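Endoribonuclease ToxN (Pectobacterium atrosepticum, PDB 2XDB) cleaves RNA within AAAU and AAAG sequences as the toxic half of a type III toxin-antitoxin phage-defence system, and is bound by the repeat RNA ToxI. Local coordinates at residues F3-S8 against Q30-F35. Numbering follows the deposited sequence.
Sequences FYTISS and QNPKAF
The carbonyl oxygen of Tyr4 takes the N-H of Phe35 in a nearly straight hydrogen bond (Phe35 N to Tyr4 O 2.9 Å, 171° at the hydrogen), with Ala34 CA adding a CA-H...O contact to the same oxygen. Phe35 O is gripped in a similar way, by Tyr4 N and by a CA-H...O contact from Phe3 CA. This hydrogen-bonded antiparallel pair joins strand 3-6 to the start of strand 35-42 in the sheet of the ToxN fold, and it puts Tyr4 and Phe35 on one face. Beyond the pair the chains diverge, and a water takes over: it accepts from Ile6 N at 2.8 Å and donates to Lys33 O, also at 2.8 Å. Two residues on from Tyr4, Ile6 falls on the same face, and with its long branch beside the backbone N (chi1 -63°) its CD1 sits above the middle of the Phe35 ring, 3.5 Å from the centroid, in a CH-pi contact. Thr5 suits two neighbours: its CG2 methyl meets the apolar ring of Pro32 at CG, 4.0 Å away, while OG1 makes a weak hydrogen bond to Ser98 O of strand 97-99. Pro50 and Pro22 also pack on Phe35. The backbone pair thus fixes Phe35 N and O at the strand's start, the water spans the gap to Lys33 O, and a methyl covers one face of a buried ring.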
ATOM      1  N   PHE A   3      -6.383   4.359  -6.239  1.00 45.35           N
ATOM      2  CA  PHE A   3      -4.936   4.433  -6.420  1.00 41.97           C
ATOM      3  C   PHE A   3      -4.409   5.822  -6.096  1.00 48.42           C
ATOM      4  O   PHE A   3      -4.971   6.819  -6.561  1.00 48.61           O
ATOM      5  CB  PHE A   3      -4.546   4.041  -7.845  1.00 40.88           C
ATOM      6  CG  PHE A   3      -4.902   2.645  -8.194  1.00 42.61           C
ATOM      7  CD1 PHE A   3      -4.169   1.594  -7.707  1.00 42.93           C
ATOM      8  CD2 PHE A   3      -5.986   2.375  -9.004  1.00 48.12           C
ATOM      9  CE1 PHE A   3      -4.511   0.297  -8.021  1.00 43.03           C
ATOM     10  CE2 PHE A   3      -6.326   1.082  -9.326  1.00 41.69           C
ATOM     11  CZ  PHE A   3      -5.587   0.044  -8.831  1.00 40.91           C
ATOM     12  N   TYR A   4      -3.324   5.875  -5.314  1.00 46.34           N
ATOM     13  CA  TYR A   4      -2.668   7.133  -4.943  1.00 43.73           C
ATOM     14  C   TYR A   4      -1.190   7.145  -5.287  1.00 46.68           C
ATOM     15  O   TYR A   4      -0.567   6.098  -5.426  1.00 51.96           O
ATOM     16  CB  TYR A   4      -2.753   7.358  -3.444  1.00 39.49           C
ATOM     17  CG  TYR A   4      -4.124   7.648  -2.927  1.00 38.12           C
ATOM     18  CD1 TYR A   4      -4.499   8.942  -2.608  1.00 37.80           C
ATOM     19  CD2 TYR A   4      -5.043   6.627  -2.730  1.00 41.00           C
ATOM     20  CE1 TYR A   4      -5.753   9.219  -2.129  1.00 39.29           C
ATOM     21  CE2 TYR A   4      -6.303   6.891  -2.245  1.00 39.39           C
ATOM     22  CZ  TYR A   4      -6.654   8.187  -1.953  1.00 43.83           C
ATOM     23  OH  TYR A   4      -7.906   8.455  -1.473  1.00 48.25           O
ATOM     24  N   THR A   5      -0.635   8.343  -5.417  1.00 44.54           N
ATOM     25  CA  THR A   5       0.806   8.526  -5.318  1.00 47.73           C
ATOM     26  C   THR A   5       1.043   9.369  -4.080  1.00 49.63           C
ATOM     27  O   THR A   5       0.125  10.032  -3.583  1.00 55.18           O
ATOM     28  CB  THR A   5       1.417   9.237  -6.532  1.00 51.59           C
ATOM     29  OG1 THR A   5       0.871  10.558  -6.656  1.00 53.37           O
ATOM     30  CG2 THR A   5       1.138   8.457  -7.784  1.00 53.91           C
ATOM     31  N   ILE A   6       2.265   9.325  -3.571  1.00 40.94           N
ATOM     32  CA  ILE A   6       2.615  10.078  -2.379  1.00 46.55           C
ATOM     33  C   ILE A   6       3.856  10.901  -2.709  1.00 51.71           C
ATOM     34  O   ILE A   6       4.704  10.454  -3.484  1.00 57.31           O
ATOM     35  CB  ILE A   6       2.855   9.131  -1.189  1.00 42.16           C
ATOM     36  CG1 ILE A   6       1.562   8.391  -0.859  1.00 44.59           C
ATOM     37  CG2 ILE A   6       3.345   9.886   0.036  1.00 44.53           C
ATOM     38  CD1 ILE A   6       1.728   7.246   0.131  1.00 47.72           C
ATOM     39  N   SER A   7       3.955  12.109  -2.156  1.00 45.49           N
ATOM     40  CA  SER A   7       5.087  12.977  -2.476  1.00 53.33           C
ATOM     41  C   SER A   7       6.384  12.441  -1.872  1.00 51.85           C
ATOM     42  O   SER A   7       6.372  11.833  -0.810  1.00 52.19           O
ATOM     43  CB  SER A   7       4.826  14.408  -2.006  1.00 54.96           C
ATOM     44  OG  SER A   7       5.015  14.528  -0.612  1.00 56.95           O
ATOM     45  N   SER A   8       7.501  12.669  -2.549  1.00 52.51           N
ATOM     46  CA  SER A   8       8.782  12.144  -2.088  1.00 54.46           C
ATOM     47  C   SER A   8       9.203  12.773  -0.785  1.00 56.29           C
ATOM     48  O   SER A   8       9.737  12.099   0.093  1.00 58.68           O
ATOM     49  CB  SER A   8       9.857  12.402  -3.120  1.00 51.85           C
ATOM     50  OG  SER A   8       9.240  12.531  -4.380  1.00 68.21           O
ATOM     51  N   GLN A  30       9.038   2.780 -14.058  1.00 78.01           N
ATOM     52  CA  GLN A  30       8.460   3.283 -15.303  1.00 81.53           C
ATOM     53  C   GLN A  30       7.217   4.121 -15.006  1.00 80.65           C
ATOM     54  O   GLN A  30       6.792   4.949 -15.808  1.00 82.18           O
ATOM     55  CB  GLN A  30       8.110   2.125 -16.239  1.00 85.09           C
ATOM     56  CG  GLN A  30       9.213   1.081 -16.383  1.00 90.69           C
ATOM     57  CD  GLN A  30       8.760  -0.149 -17.151  1.00 97.24           C
ATOM     58  OE1 GLN A  30       8.053  -0.045 -18.160  1.00 95.85           O
ATOM     59  NE2 GLN A  30       9.166  -1.327 -16.675  1.00 99.33           N
ATOM     60  N   ASN A  31       6.625   3.881 -13.847  1.00 76.72           N
ATOM     61  CA  ASN A  31       5.549   4.717 -13.353  1.00 67.47           C
ATOM     62  C   ASN A  31       5.837   4.987 -11.889  1.00 62.12           C
ATOM     63  O   ASN A  31       6.580   4.236 -11.258  1.00 66.97           O
ATOM     64  CB  ASN A  31       4.202   4.019 -13.522  1.00 61.46           C
ATOM     65  CG  ASN A  31       3.845   3.770 -14.979  1.00 60.17           C
ATOM     66  OD1 ASN A  31       3.160   4.576 -15.611  1.00 59.98           O
ATOM     67  ND2 ASN A  31       4.280   2.636 -15.508  1.00 57.60           N
ATOM     68  N   PRO A  32       5.269   6.066 -11.338  1.00 52.26           N
ATOM     69  CA  PRO A  32       5.488   6.351  -9.917  1.00 52.01           C
ATOM     70  C   PRO A  32       4.908   5.234  -9.067  1.00 51.00           C
ATOM     71  O   PRO A  32       3.912   4.637  -9.474  1.00 51.17           O
ATOM     72  CB  PRO A  32       4.697   7.646  -9.691  1.00 51.21           C
ATOM     73  CG  PRO A  32       3.675   7.656 -10.759  1.00 50.77           C
ATOM     74  CD  PRO A  32       4.309   6.994 -11.949  1.00 48.98           C
ATOM     75  N   LYS A  33       5.526   4.949  -7.925  1.00 49.95           N
ATOM     76  CA  LYS A  33       5.015   3.931  -7.010  1.00 46.95           C
ATOM     77  C   LYS A  33       3.576   4.233  -6.687  1.00 50.22           C
ATOM     78  O   LYS A  33       3.265   5.351  -6.286  1.00 54.27           O
ATOM     79  CB  LYS A  33       5.810   3.935  -5.708  1.00 45.37           C
ATOM     80  CG  LYS A  33       6.283   2.561  -5.273  1.00 43.73           C
ATOM     81  CD  LYS A  33       5.390   1.973  -4.230  1.00 48.25           C
ATOM     82  CE  LYS A  33       6.117   0.875  -3.495  1.00 50.56           C
ATOM     83  NZ  LYS A  33       6.539  -0.170  -4.442  1.00 51.01           N
ATOM     84  N   ALA A  34       2.702   3.244  -6.848  1.00 49.72           N
ATOM     85  CA  ALA A  34       1.282   3.422  -6.538  1.00 50.29           C
ATOM     86  C   ALA A  34       0.892   2.781  -5.212  1.00 47.69           C
ATOM     87  O   ALA A  34       1.372   1.696  -4.877  1.00 51.94           O
ATOM     88  CB  ALA A  34       0.425   2.859  -7.653  1.00 53.90           C
ATOM     89  N   PHE A  35       0.008   3.456  -4.474  1.00 44.77           N
ATOM     90  CA  PHE A  35      -0.542   2.941  -3.220  1.00 36.05           C
ATOM     91  C   PHE A  35      -2.049   2.699  -3.336  1.00 40.91           C
ATOM     92  O   PHE A  35      -2.684   3.218  -4.258  1.00 48.14           O
ATOM     93  CB  PHE A  35      -0.260   3.912  -2.084  1.00 38.98           C
ATOM     94  CG  PHE A  35       1.196   4.133  -1.818  1.00 43.45           C
ATOM     95  CD1 PHE A  35       1.782   3.650  -0.665  1.00 45.18           C
ATOM     96  CD2 PHE A  35       1.984   4.839  -2.720  1.00 46.97           C
ATOM     97  CE1 PHE A  35       3.139   3.863  -0.412  1.00 43.70           C
ATOM     98  CE2 PHE A  35       3.328   5.054  -2.475  1.00 41.71           C
ATOM     99  CZ  PHE A  35       3.905   4.564  -1.321  1.00 41.41           C
TER
HETATM  100  O   HOH W   1       4.128   7.547  -4.704  1.00 49.37           O